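Local coordinates for protein putative glycyl-glycine endopeptidase lytM (Ruminococcus gnavus, PDB 3NYY) that is probably a metal-dependent endopeptidase of the M23 family, related to enzymes that cut peptide bonds in bacterial cell walls, at residues 107-115 / 231-242; 170-178 / 213-223. All blocks are in the same frame, centred on the assembly; numbering follows the deposited sequence.

After the helical N-terminal region, the chain forms strand 107-108 and runs through a loop into helix 113-117; residues 231-242 return to this piece more than a hundred residues later, closing contact 1, and most of the intervening chain belongs to the M23 peptidase region. Contact 2 falls wholly within that long loop: segment 170-178 meets segment 213-223, 35 residues further on. The next strand, 228-232, follows directly and pairs with 216-225, Val232 N lying 2.9 Å from Ile221 O, a probable hydrogen bond that couples the two contacts. Contact 2 thus joins two neighbouring strands of the main antiparallel sheet, while contact 1 ties strand 228-232 and helix 235-240 to the loop that follows strand 107-108.

Contact 1: residues 107-115 / 231-242; sequences ISYVDSWMF and SVNPYPVLRYAE
Asp111 and Asn233 both carry CG anti to the backbone N (chi1 -167° and -168°), and these torsions bring carboxylate and amide together, the side chains crossing at about a right angle. Asn233 ND2 donates to the syn side of Asp111 OD1 at 2.9 Å and reaches OD2 weakly; its other bond goes to Arg20 O in helix 16-20. From the opposite face of the carboxylate plane, Trp113 N meets the anti side of the same OD1 at 3.3 Å, an Asx turn at the start of helix 113-117. Asn233 OD1 takes the second helix in turn: Tyr235 N approaches it from above the carbonyl plane at 3.1 Å, a capping bond for helix 235-240. Water 2 spans from Asn233 OD1 to Ser112 N.

Rings flank this polar core. The Trp113 indole lies nearly parallel to the Asn233 amide, with Asn233 CB over one face, and its edge carbon CH2 touches Ser231 O at 3.5 Å. Tyr235 is sandwiched, Asp111 CB making a CH-pi contact over one face, 3.6 Å from the ring centroid, and Arg239 CG packing on the other. Tyr109 meets Tyr235 obliquely, Tyr109 CE2 lying 3.6 Å from Tyr235 CE1, while water 1 bridges Tyr109 O and Tyr235 OH. Arg239 NH1 donates to that hydroxyl, its NE forms a salt bridge with Glu242, and NH2 pairs with Glu133 of the second subunit.

One carboxylate and one amide therefore fix two helix starts against each other, and the two N-H donors on OD1 would be expected to stabilise Asp111 as an anion.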
loop_
_atom_site.group_PDB
_atom_site.type_symbol
_atom_site.label_atom_id
_atom_site.label_comp_id
_atom_site.label_asym_id
_atom_site.label_seq_id
_atom_site.Cartn_x
_atom_site.Cartn_y
_atom_site.Cartn_z
ATOM N N ILE A 107 8.730 1.368 7.125
ATOM C CA ILE A 107 7.633 0.532 6.662
ATOM C C ILE A 107 6.722 1.389 5.787
ATOM O O ILE A 107 6.798 2.626 5.791
ATOM C CB ILE A 107 6.822 -0.122 7.825
ATOM C CG1 ILE A 107 6.441 0.879 8.927
ATOM C CG2 ILE A 107 7.626 -1.278 8.463
ATOM C CD1 ILE A 107 5.401 1.925 8.548
ATOM N N SER A 108 5.851 0.731 5.046
ATOM C CA SER A 108 4.921 1.409 4.142
ATOM C C SER A 108 3.609 0.672 4.210
ATOM O O SER A 108 3.607 -0.546 4.386
ATOM C CB SER A 108 5.420 1.349 2.698
ATOM O OG SER A 108 6.658 1.997 2.532
ATOM N N TYR A 109 2.502 1.414 4.098
ATOM C CA TYR A 109 1.177 0.822 4.125
ATOM C C TYR A 109 0.168 1.783 3.533
ATOM O O TYR A 109 0.355 3.015 3.586
ATOM C CB TYR A 109 0.770 0.408 5.534
ATOM C CG TYR A 109 0.606 1.534 6.540
ATOM C CD1 TYR A 109 1.698 2.094 7.159
ATOM C CD2 TYR A 109 -0.669 1.992 6.890
ATOM C CE1 TYR A 109 1.540 3.131 8.115
ATOM C CE2 TYR A 109 -0.823 3.010 7.817
ATOM C CZ TYR A 109 0.263 3.546 8.429
ATOM O OH TYR A 109 0.046 4.566 9.344
ATOM N N VAL A 110 -0.897 1.203 2.985
ATOM C CA VAL A 110 -1.985 1.947 2.360
ATOM C C VAL A 110 -3.321 1.438 2.884
ATOM O O VAL A 110 -3.401 0.390 3.532
ATOM C CB VAL A 110 -1.971 1.836 0.815
ATOM C CG1 VAL A 110 -0.706 2.452 0.203
ATOM C CG2 VAL A 110 -2.157 0.394 0.364
ATOM N N ASP A 111 -4.352 2.223 2.661
ATOM C CA ASP A 111 -5.740 1.827 2.943
ATOM C C ASP A 111 -6.217 0.932 1.816
ATOM O O ASP A 111 -6.610 1.411 0.747
ATOM C CB ASP A 111 -6.625 3.059 3.038
ATOM C CG ASP A 111 -8.007 2.764 3.632
ATOM O OD1 ASP A 111 -8.371 1.585 3.683
ATOM O OD2 ASP A 111 -8.690 3.739 4.046
ATOM N N SER A 112 -6.225 -0.362 2.063
ATOM C CA SER A 112 -6.620 -1.340 1.032
ATOM C C SER A 112 -8.049 -1.834 1.180
ATOM O O SER A 112 -8.468 -2.748 0.460
ATOM C CB SER A 112 -5.657 -2.526 1.092
ATOM O OG SER A 112 -5.664 -3.106 2.390
ATOM N N TRP A 113 -8.800 -1.253 2.113
ATOM C CA TRP A 113 -10.105 -1.753 2.501
ATOM C C TRP A 113 -11.057 -1.904 1.315
ATOM O O TRP A 113 -11.669 -2.944 1.132
ATOM C CB TRP A 113 -10.737 -0.841 3.571
ATOM C CG TRP A 113 -11.964 -1.478 4.157
ATOM C CD1 TRP A 113 -13.265 -1.207 3.865
ATOM C CD2 TRP A 113 -11.958 -2.546 5.082
ATOM N NE1 TRP A 113 -14.088 -2.044 4.608
ATOM C CE2 TRP A 113 -13.300 -2.858 5.374
ATOM C CE3 TRP A 113 -10.941 -3.244 5.751
ATOM C CZ2 TRP A 113 -13.643 -3.888 6.240
ATOM C CZ3 TRP A 113 -11.284 -4.247 6.636
ATOM C CH2 TRP A 113 -12.624 -4.570 6.853
HETATM N N MSE A 114 -11.164 -0.878 0.495
HETATM C CA MSE A 114 -12.117 -0.920 -0.609
HETATM C C MSE A 114 -11.673 -1.827 -1.737
HETATM O O MSE A 114 -12.525 -2.366 -2.458
HETATM C CB MSE A 114 -12.423 0.480 -1.105
HETATM C CG MSE A 114 -13.026 1.301 -0.022
HETATM SE SE MSE A 114 -14.185 2.665 -0.707
HETATM C CE MSE A 114 -13.093 4.134 -0.837
ATOM N N PHE A 115 -10.369 -2.028 -1.864
ATOM C CA PHE A 115 -9.806 -2.932 -2.848
ATOM C C PHE A 115 -10.131 -4.379 -2.368
ATOM O O PHE A 115 -10.629 -5.200 -3.134
ATOM C CB PHE A 115 -8.294 -2.638 -3.016
ATOM C CG PHE A 115 -7.997 -1.206 -3.487
ATOM C CD1 PHE A 115 -8.095 -0.113 -2.607
ATOM C CD2 PHE A 115 -7.663 -0.946 -4.816
ATOM C CE1 PHE A 115 -7.862 1.213 -3.046
ATOM C CE2 PHE A 115 -7.409 0.370 -5.258
ATOM C CZ PHE A 115 -7.522 1.448 -4.382
ATOM N N SER A 231 -14.458 -8.116 10.682
ATOM C CA SER A 231 -13.308 -7.259 10.458
ATOM C C SER A 231 -13.728 -5.803 10.173
ATOM O O SER A 231 -14.740 -5.531 9.512
ATOM C CB SER A 231 -12.476 -7.801 9.291
ATOM O OG SER A 231 -13.245 -7.826 8.075
ATOM N N VAL A 232 -12.912 -4.884 10.682
ATOM C CA VAL A 232 -13.050 -3.437 10.420
ATOM C C VAL A 232 -11.718 -2.893 9.952
ATOM O O VAL A 232 -10.671 -3.477 10.242
ATOM C CB VAL A 232 -13.557 -2.668 11.683
ATOM C CG1 VAL A 232 -14.858 -3.283 12.172
ATOM C CG2 VAL A 232 -12.506 -2.658 12.775
ATOM N N ASN A 233 -11.754 -1.779 9.240
ATOM C CA ASN A 233 -10.548 -1.205 8.652
ATOM C C ASN A 233 -9.584 -0.681 9.706
ATOM O O ASN A 233 -9.911 0.302 10.393
ATOM C CB ASN A 233 -10.951 -0.087 7.690
ATOM C CG ASN A 233 -9.823 0.391 6.803
ATOM O OD1 ASN A 233 -8.712 -0.192 6.788
ATOM N ND2 ASN A 233 -10.128 1.438 5.967
ATOM N N PRO A 234 -8.350 -1.256 9.786
ATOM C CA PRO A 234 -7.417 -0.701 10.762
ATOM C C PRO A 234 -6.672 0.531 10.274
ATOM O O PRO A 234 -5.962 1.146 11.055
ATOM C CB PRO A 234 -6.382 -1.832 10.931
ATOM C CG PRO A 234 -7.028 -3.044 10.377
ATOM C CD PRO A 234 -7.867 -2.539 9.240
ATOM N N TYR A 235 -6.791 0.882 9.000
ATOM C CA TYR A 235 -5.945 1.920 8.466
ATOM C C TYR A 235 -6.042 3.254 9.236
ATOM O O TYR A 235 -5.013 3.813 9.639
ATOM C CB TYR A 235 -6.200 2.119 6.951
ATOM C CG TYR A 235 -5.402 3.252 6.354
ATOM C CD1 TYR A 235 -4.094 3.018 5.941
ATOM C CD2 TYR A 235 -5.924 4.553 6.233
ATOM C CE1 TYR A 235 -3.322 4.019 5.393
ATOM C CE2 TYR A 235 -5.102 5.577 5.665
ATOM C CZ TYR A 235 -3.804 5.272 5.285
ATOM O OH TYR A 235 -2.924 6.225 4.722
ATOM N N PRO A 236 -7.269 3.766 9.481
ATOM C CA PRO A 236 -7.292 5.082 10.158
ATOM C C PRO A 236 -6.725 5.105 11.584
ATOM O O PRO A 236 -6.001 6.067 11.954
ATOM C CB PRO A 236 -8.785 5.486 10.072
ATOM C CG PRO A 236 -9.277 4.730 8.808
ATOM C CD PRO A 236 -8.585 3.402 8.936
ATOM N N VAL A 237 -6.981 4.055 12.360
ATOM C CA VAL A 237 -6.376 3.962 13.711
ATOM C C VAL A 237 -4.856 3.784 13.638
ATOM O O VAL A 237 -4.119 4.343 14.428
ATOM C CB VAL A 237 -7.094 2.969 14.601
ATOM C CG1 VAL A 237 -6.784 1.504 14.252
ATOM C CG2 VAL A 237 -6.787 3.221 16.137
ATOM N N LEU A 238 -4.367 3.112 12.585
ATOM C CA LEU A 238 -2.925 3.005 12.390
ATOM C C LEU A 238 -2.339 4.366 12.099
ATOM O O LEU A 238 -1.287 4.692 12.643
ATOM C CB LEU A 238 -2.560 2.035 11.268
ATOM C CG LEU A 238 -2.662 0.564 11.618
ATOM C CD1 LEU A 238 -2.665 -0.335 10.384
ATOM C CD2 LEU A 238 -1.495 0.115 12.613
ATOM N N ARG A 239 -3.005 5.158 11.234
ATOM C CA ARG A 239 -2.540 6.519 10.934
ATOM C C ARG A 239 -2.515 7.372 12.170
ATOM O O ARG A 239 -1.586 8.153 12.382
ATOM C CB ARG A 239 -3.416 7.188 9.879
ATOM C CG ARG A 239 -3.281 6.582 8.511
ATOM C CD ARG A 239 -1.910 6.735 7.926
ATOM N NE ARG A 239 -1.349 8.081 8.011
ATOM C CZ ARG A 239 -1.474 9.027 7.091
ATOM N NH1 ARG A 239 -2.186 8.829 5.974
ATOM N NH2 ARG A 239 -0.850 10.191 7.281
ATOM N N TYR A 240 -3.523 7.194 13.025
ATOM C CA TYR A 240 -3.609 7.909 14.306
ATOM C C TYR A 240 -2.455 7.559 15.244
ATOM O O TYR A 240 -1.932 8.446 15.939
ATOM C CB TYR A 240 -4.977 7.627 14.944
ATOM C CG TYR A 240 -5.106 7.736 16.437
ATOM C CD1 TYR A 240 -5.450 8.940 17.033
ATOM C CD2 TYR A 240 -4.945 6.624 17.237
ATOM C CE1 TYR A 240 -5.606 9.024 18.406
ATOM C CE2 TYR A 240 -5.066 6.684 18.604
ATOM C CZ TYR A 240 -5.408 7.902 19.182
ATOM O OH TYR A 240 -5.543 7.965 20.547
ATOM N N ALA A 241 -2.021 6.307 15.210
ATOM C CA ALA A 241 -0.917 5.834 16.021
ATOM C C ALA A 241 0.461 5.938 15.359
ATOM O O ALA A 241 1.441 5.548 15.971
ATOM C CB ALA A 241 -1.171 4.367 16.377
ATOM N N GLU A 242 0.517 6.513 14.150
ATOM C CA GLU A 242 1.738 6.543 13.326
ATOM C C GLU A 242 2.947 7.118 14.051
ATOM O O GLU A 242 4.045 6.580 13.948
ATOM C CB GLU A 242 1.483 7.351 12.025
ATOM C CG GLU A 242 1.287 8.859 12.194
ATOM C CD GLU A 242 0.549 9.510 11.020
ATOM O OE1 GLU A 242 0.485 8.888 9.925
ATOM O OE2 GLU A 242 0.027 10.641 11.220
HETATM O O HOH W 1 -0.402 5.412 4.229
HETATM O O HOH W 2 -6.624 -1.166 5.140
#

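Contact 2: residues 170-178 / 213-223; sequences GAYFYYAHL and FPVHLHLGIYL
The His177 imidazole has Phe213 CE1 over one face (edge-to-face, planes at 77°), Ala176 CB over the opposite face, toward the rim, and His218 CB at its edge, while His216 NE2 approaches obliquely, 3.4 Å from His177 CD2. These side chains gather at one end of the pairing of strands 172-176 and 216-223, neighbours in the central antiparallel sheet. His216-Leu217-His218 matches the H-x-H motif of M23 peptidases, so the cluster probably belongs to the active site, as in zinc-binding relatives. His218 ND1 is held by Asp129, and His177 ND1 donates to Ser202 O. Replacing His177 by an alanine would probably leave Ser202 O without this donor and take away the ring that Phe213 and His216 pack against.

On the sheet face of Tyr172, Tyr174 and His218, Tyr174 meets His218 rim to rim, and Tyr222 turns its edge to the face of Tyr174 in an offset edge-to-face pair, planes at 90°. Gly220 sits opposite Tyr174, where a CB would clash with Tyr222 CE1. On the Phe173 and Tyr175 face, Leu219 CD1 lies over the Tyr175 ring and Ile221 CD1 is 3.7 Å from Phe173 CE2.

Paired backbone bonds link Tyr172-Tyr222 and Tyr174-Gly220; at Ala176-His218, Ala176 N reaches His218 O at 2.9 Å but the return bond is weak, at 3.4 Å. Just beyond, water 3 donates to Ala176 O and, at 2.8 Å, to His216 O.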
loop_
_atom_site.group_PDB
_atom_site.type_symbol
_atom_site.label_atom_id
_atom_site.label_comp_id
_atom_site.label_asym_id
_atom_site.label_seq_id
_atom_site.Cartn_x
_atom_site.Cartn_y
_atom_site.Cartn_z
ATOM N N GLY A 170 -12.668 -4.555 24.192
ATOM C CA GLY A 170 -13.333 -5.693 23.568
ATOM C C GLY A 170 -12.940 -6.068 22.150
ATOM O O GLY A 170 -13.408 -7.077 21.621
ATOM N N ALA A 171 -12.115 -5.266 21.524
ATOM C CA ALA A 171 -11.679 -5.616 20.182
ATOM C C ALA A 171 -10.605 -6.697 20.194
ATOM O O ALA A 171 -9.873 -6.868 21.159
ATOM C CB ALA A 171 -11.160 -4.380 19.421
ATOM N N TYR A 172 -10.561 -7.448 19.097
ATOM C CA TYR A 172 -9.555 -8.487 18.883
ATOM C C TYR A 172 -8.572 -7.936 17.848
ATOM O O TYR A 172 -8.952 -7.645 16.714
ATOM C CB TYR A 172 -10.244 -9.733 18.362
ATOM C CG TYR A 172 -9.328 -10.895 18.071
ATOM C CD1 TYR A 172 -8.796 -11.047 16.829
ATOM C CD2 TYR A 172 -9.120 -11.905 18.985
ATOM C CE1 TYR A 172 -7.967 -12.120 16.513
ATOM C CE2 TYR A 172 -8.305 -12.997 18.665
ATOM C CZ TYR A 172 -7.762 -13.100 17.426
ATOM O OH TYR A 172 -6.963 -14.183 17.069
ATOM N N PHE A 173 -7.306 -7.809 18.251
ATOM C CA PHE A 173 -6.234 -7.363 17.370
ATOM C C PHE A 173 -5.479 -8.574 16.862
ATOM O O PHE A 173 -4.981 -9.376 17.647
ATOM C CB PHE A 173 -5.318 -6.401 18.142
ATOM C CG PHE A 173 -5.931 -5.044 18.340
ATOM C CD1 PHE A 173 -6.948 -4.815 19.258
ATOM C CD2 PHE A 173 -5.500 -3.990 17.549
ATOM C CE1 PHE A 173 -7.533 -3.533 19.356
ATOM C CE2 PHE A 173 -6.037 -2.742 17.655
ATOM C CZ PHE A 173 -7.072 -2.500 18.556
ATOM N N TYR A 174 -5.387 -8.691 15.534
ATOM C CA TYR A 174 -4.876 -9.854 14.857
ATOM C C TYR A 174 -3.590 -9.533 14.160
ATOM O O TYR A 174 -3.575 -8.609 13.367
ATOM C CB TYR A 174 -5.951 -10.289 13.841
ATOM C CG TYR A 174 -5.618 -11.441 12.915
ATOM C CD1 TYR A 174 -5.454 -12.732 13.405
ATOM C CD2 TYR A 174 -5.498 -11.251 11.547
ATOM C CE1 TYR A 174 -5.180 -13.776 12.521
ATOM C CE2 TYR A 174 -5.252 -12.298 10.695
ATOM C CZ TYR A 174 -5.098 -13.562 11.185
ATOM O OH TYR A 174 -4.818 -14.630 10.332
ATOM N N TYR A 175 -2.528 -10.289 14.467
ATOM C CA TYR A 175 -1.179 -10.031 13.936
ATOM C C TYR A 175 -0.742 -11.297 13.228
ATOM O O TYR A 175 -0.606 -12.355 13.858
ATOM C CB TYR A 175 -0.201 -9.694 15.053
ATOM C CG TYR A 175 -0.599 -8.518 15.924
ATOM C CD1 TYR A 175 -1.536 -8.679 16.952
ATOM C CD2 TYR A 175 0.028 -7.281 15.790
ATOM C CE1 TYR A 175 -1.906 -7.624 17.786
ATOM C CE2 TYR A 175 -0.318 -6.228 16.611
ATOM C CZ TYR A 175 -1.298 -6.382 17.606
ATOM O OH TYR A 175 -1.652 -5.263 18.382
ATOM N N ALA A 176 -0.498 -11.210 11.922
ATOM C CA ALA A 176 -0.255 -12.386 11.082
ATOM C C ALA A 176 1.022 -12.317 10.226
ATOM O O ALA A 176 1.646 -11.257 10.049
ATOM C CB ALA A 176 -1.485 -12.664 10.183
ATOM N N HIS A 177 1.430 -13.516 9.792
ATOM C CA HIS A 177 2.613 -13.795 8.948
ATOM C C HIS A 177 3.941 -13.642 9.669
ATOM O O HIS A 177 4.987 -13.517 8.998
ATOM C CB HIS A 177 2.583 -12.981 7.651
ATOM C CG HIS A 177 1.295 -13.101 6.916
ATOM N ND1 HIS A 177 0.815 -14.314 6.472
ATOM C CD2 HIS A 177 0.336 -12.190 6.628
ATOM C CE1 HIS A 177 -0.377 -14.139 5.919
ATOM N NE2 HIS A 177 -0.694 -12.863 6.007
ATOM N N LEU A 178 3.907 -13.710 11.011
ATOM C CA LEU A 178 5.100 -13.569 11.839
ATOM C C LEU A 178 6.146 -14.669 11.508
ATOM O O LEU A 178 5.793 -15.828 11.187
ATOM C CB LEU A 178 4.767 -13.643 13.343
ATOM C CG LEU A 178 3.762 -12.606 13.868
ATOM C CD1 LEU A 178 3.396 -12.961 15.354
ATOM C CD2 LEU A 178 4.358 -11.207 13.776
ATOM N N PHE A 213 5.764 -15.031 -0.009
ATOM C CA PHE A 213 5.347 -13.662 -0.319
ATOM C C PHE A 213 6.235 -12.702 0.436
ATOM O O PHE A 213 7.043 -13.156 1.208
ATOM C CB PHE A 213 3.878 -13.479 0.028
ATOM C CG PHE A 213 3.506 -13.996 1.375
ATOM C CD1 PHE A 213 3.798 -13.265 2.503
ATOM C CD2 PHE A 213 2.826 -15.208 1.504
ATOM C CE1 PHE A 213 3.450 -13.737 3.753
ATOM C CE2 PHE A 213 2.452 -15.686 2.733
ATOM C CZ PHE A 213 2.766 -14.947 3.859
ATOM N N PRO A 214 6.173 -11.386 0.123
ATOM C CA PRO A 214 7.027 -10.409 0.795
ATOM C C PRO A 214 6.808 -10.325 2.299
ATOM O O PRO A 214 5.722 -10.625 2.812
ATOM C CB PRO A 214 6.590 -9.067 0.193
ATOM C CG PRO A 214 5.967 -9.426 -1.115
ATOM C CD PRO A 214 5.274 -10.727 -0.853
ATOM N N VAL A 215 7.850 -9.892 2.974
ATOM C CA VAL A 215 7.787 -9.719 4.422
ATOM C C VAL A 215 6.889 -8.521 4.735
ATOM O O VAL A 215 7.062 -7.419 4.203
ATOM C CB VAL A 215 9.189 -9.548 5.017
ATOM C CG1 VAL A 215 9.146 -9.110 6.485
ATOM C CG2 VAL A 215 9.982 -10.879 4.885
ATOM N N HIS A 216 5.899 -8.765 5.593
ATOM C CA HIS A 216 4.969 -7.765 6.028
ATOM C C HIS A 216 4.231 -8.251 7.245
ATOM O O HIS A 216 4.135 -9.469 7.512
ATOM C CB HIS A 216 3.944 -7.454 4.919
ATOM C CG HIS A 216 2.942 -8.529 4.657
ATOM N ND1 HIS A 216 3.245 -9.747 4.076
ATOM C CD2 HIS A 216 1.604 -8.541 4.886
ATOM C CE1 HIS A 216 2.134 -10.474 4.005
ATOM N NE2 HIS A 216 1.120 -9.756 4.462
ATOM N N LEU A 217 3.716 -7.280 7.996
ATOM C CA LEU A 217 2.765 -7.593 9.074
ATOM C C LEU A 217 1.364 -7.393 8.537
ATOM O O LEU A 217 1.028 -6.302 8.064
ATOM C CB LEU A 217 2.901 -6.632 10.256
ATOM C CG LEU A 217 1.839 -6.790 11.339
ATOM C CD1 LEU A 217 1.843 -8.212 12.059
ATOM C CD2 LEU A 217 1.985 -5.648 12.389
ATOM N N HIS A 218 0.530 -8.435 8.582
ATOM C CA HIS A 218 -0.892 -8.218 8.332
ATOM C C HIS A 218 -1.555 -7.936 9.678
ATOM O O HIS A 218 -1.469 -8.769 10.602
ATOM C CB HIS A 218 -1.556 -9.411 7.636
ATOM C CG HIS A 218 -3.033 -9.270 7.546
ATOM N ND1 HIS A 218 -3.639 -8.597 6.504
ATOM C CD2 HIS A 218 -4.022 -9.638 8.401
ATOM C CE1 HIS A 218 -4.953 -8.573 6.720
ATOM N NE2 HIS A 218 -5.217 -9.224 7.844
ATOM N N LEU A 219 -2.229 -6.787 9.767
ATOM C CA LEU A 219 -2.974 -6.381 10.982
ATOM C C LEU A 219 -4.450 -6.410 10.667
ATOM O O LEU A 219 -4.908 -5.824 9.675
ATOM C CB LEU A 219 -2.568 -4.994 11.449
ATOM C CG LEU A 219 -3.419 -4.524 12.668
ATOM C CD1 LEU A 219 -2.804 -5.310 13.928
ATOM C CD2 LEU A 219 -3.449 -3.027 12.790
ATOM N N GLY A 220 -5.207 -7.085 11.529
ATOM C CA GLY A 220 -6.651 -7.064 11.483
ATOM C C GLY A 220 -7.209 -6.616 12.817
ATOM O O GLY A 220 -6.585 -6.766 13.847
ATOM N N ILE A 221 -8.381 -6.004 12.768
ATOM C CA ILE A 221 -9.143 -5.663 14.002
ATOM C C ILE A 221 -10.527 -6.227 13.797
ATOM O O ILE A 221 -11.189 -5.914 12.782
ATOM C CB ILE A 221 -9.211 -4.151 14.231
ATOM C CG1 ILE A 221 -7.814 -3.577 14.354
ATOM C CG2 ILE A 221 -10.025 -3.833 15.543
ATOM C CD1 ILE A 221 -7.690 -2.043 14.446
ATOM N N TYR A 222 -10.987 -6.958 14.804
ATOM C CA TYR A 222 -12.283 -7.622 14.729
ATOM C C TYR A 222 -13.153 -7.282 15.932
ATOM O O TYR A 222 -12.692 -7.310 17.095
ATOM C CB TYR A 222 -12.141 -9.161 14.677
ATOM C CG TYR A 222 -11.464 -9.677 13.435
ATOM C CD1 TYR A 222 -10.086 -9.575 13.287
ATOM C CD2 TYR A 222 -12.197 -10.233 12.392
ATOM C CE1 TYR A 222 -9.452 -10.056 12.153
ATOM C CE2 TYR A 222 -11.563 -10.714 11.241
ATOM C CZ TYR A 222 -10.196 -10.624 11.141
ATOM O OH TYR A 222 -9.576 -11.091 9.965
ATOM N N LEU A 223 -14.425 -7.014 15.647
ATOM C CA LEU A 223 -15.444 -6.833 16.682
ATOM C C LEU A 223 -16.505 -7.882 16.512
ATOM O O LEU A 223 -16.871 -8.228 15.411
ATOM C CB LEU A 223 -16.093 -5.463 16.524
ATOM C CG LEU A 223 -15.193 -4.233 16.785
ATOM C CD1 LEU A 223 -16.027 -2.929 16.551
ATOM C CD2 LEU A 223 -14.592 -4.300 18.123
HETATM O O HOH W 3 4.529 -10.501 10.054
HETATM O O HOH W 4 -1.483 -10.452 3.997
#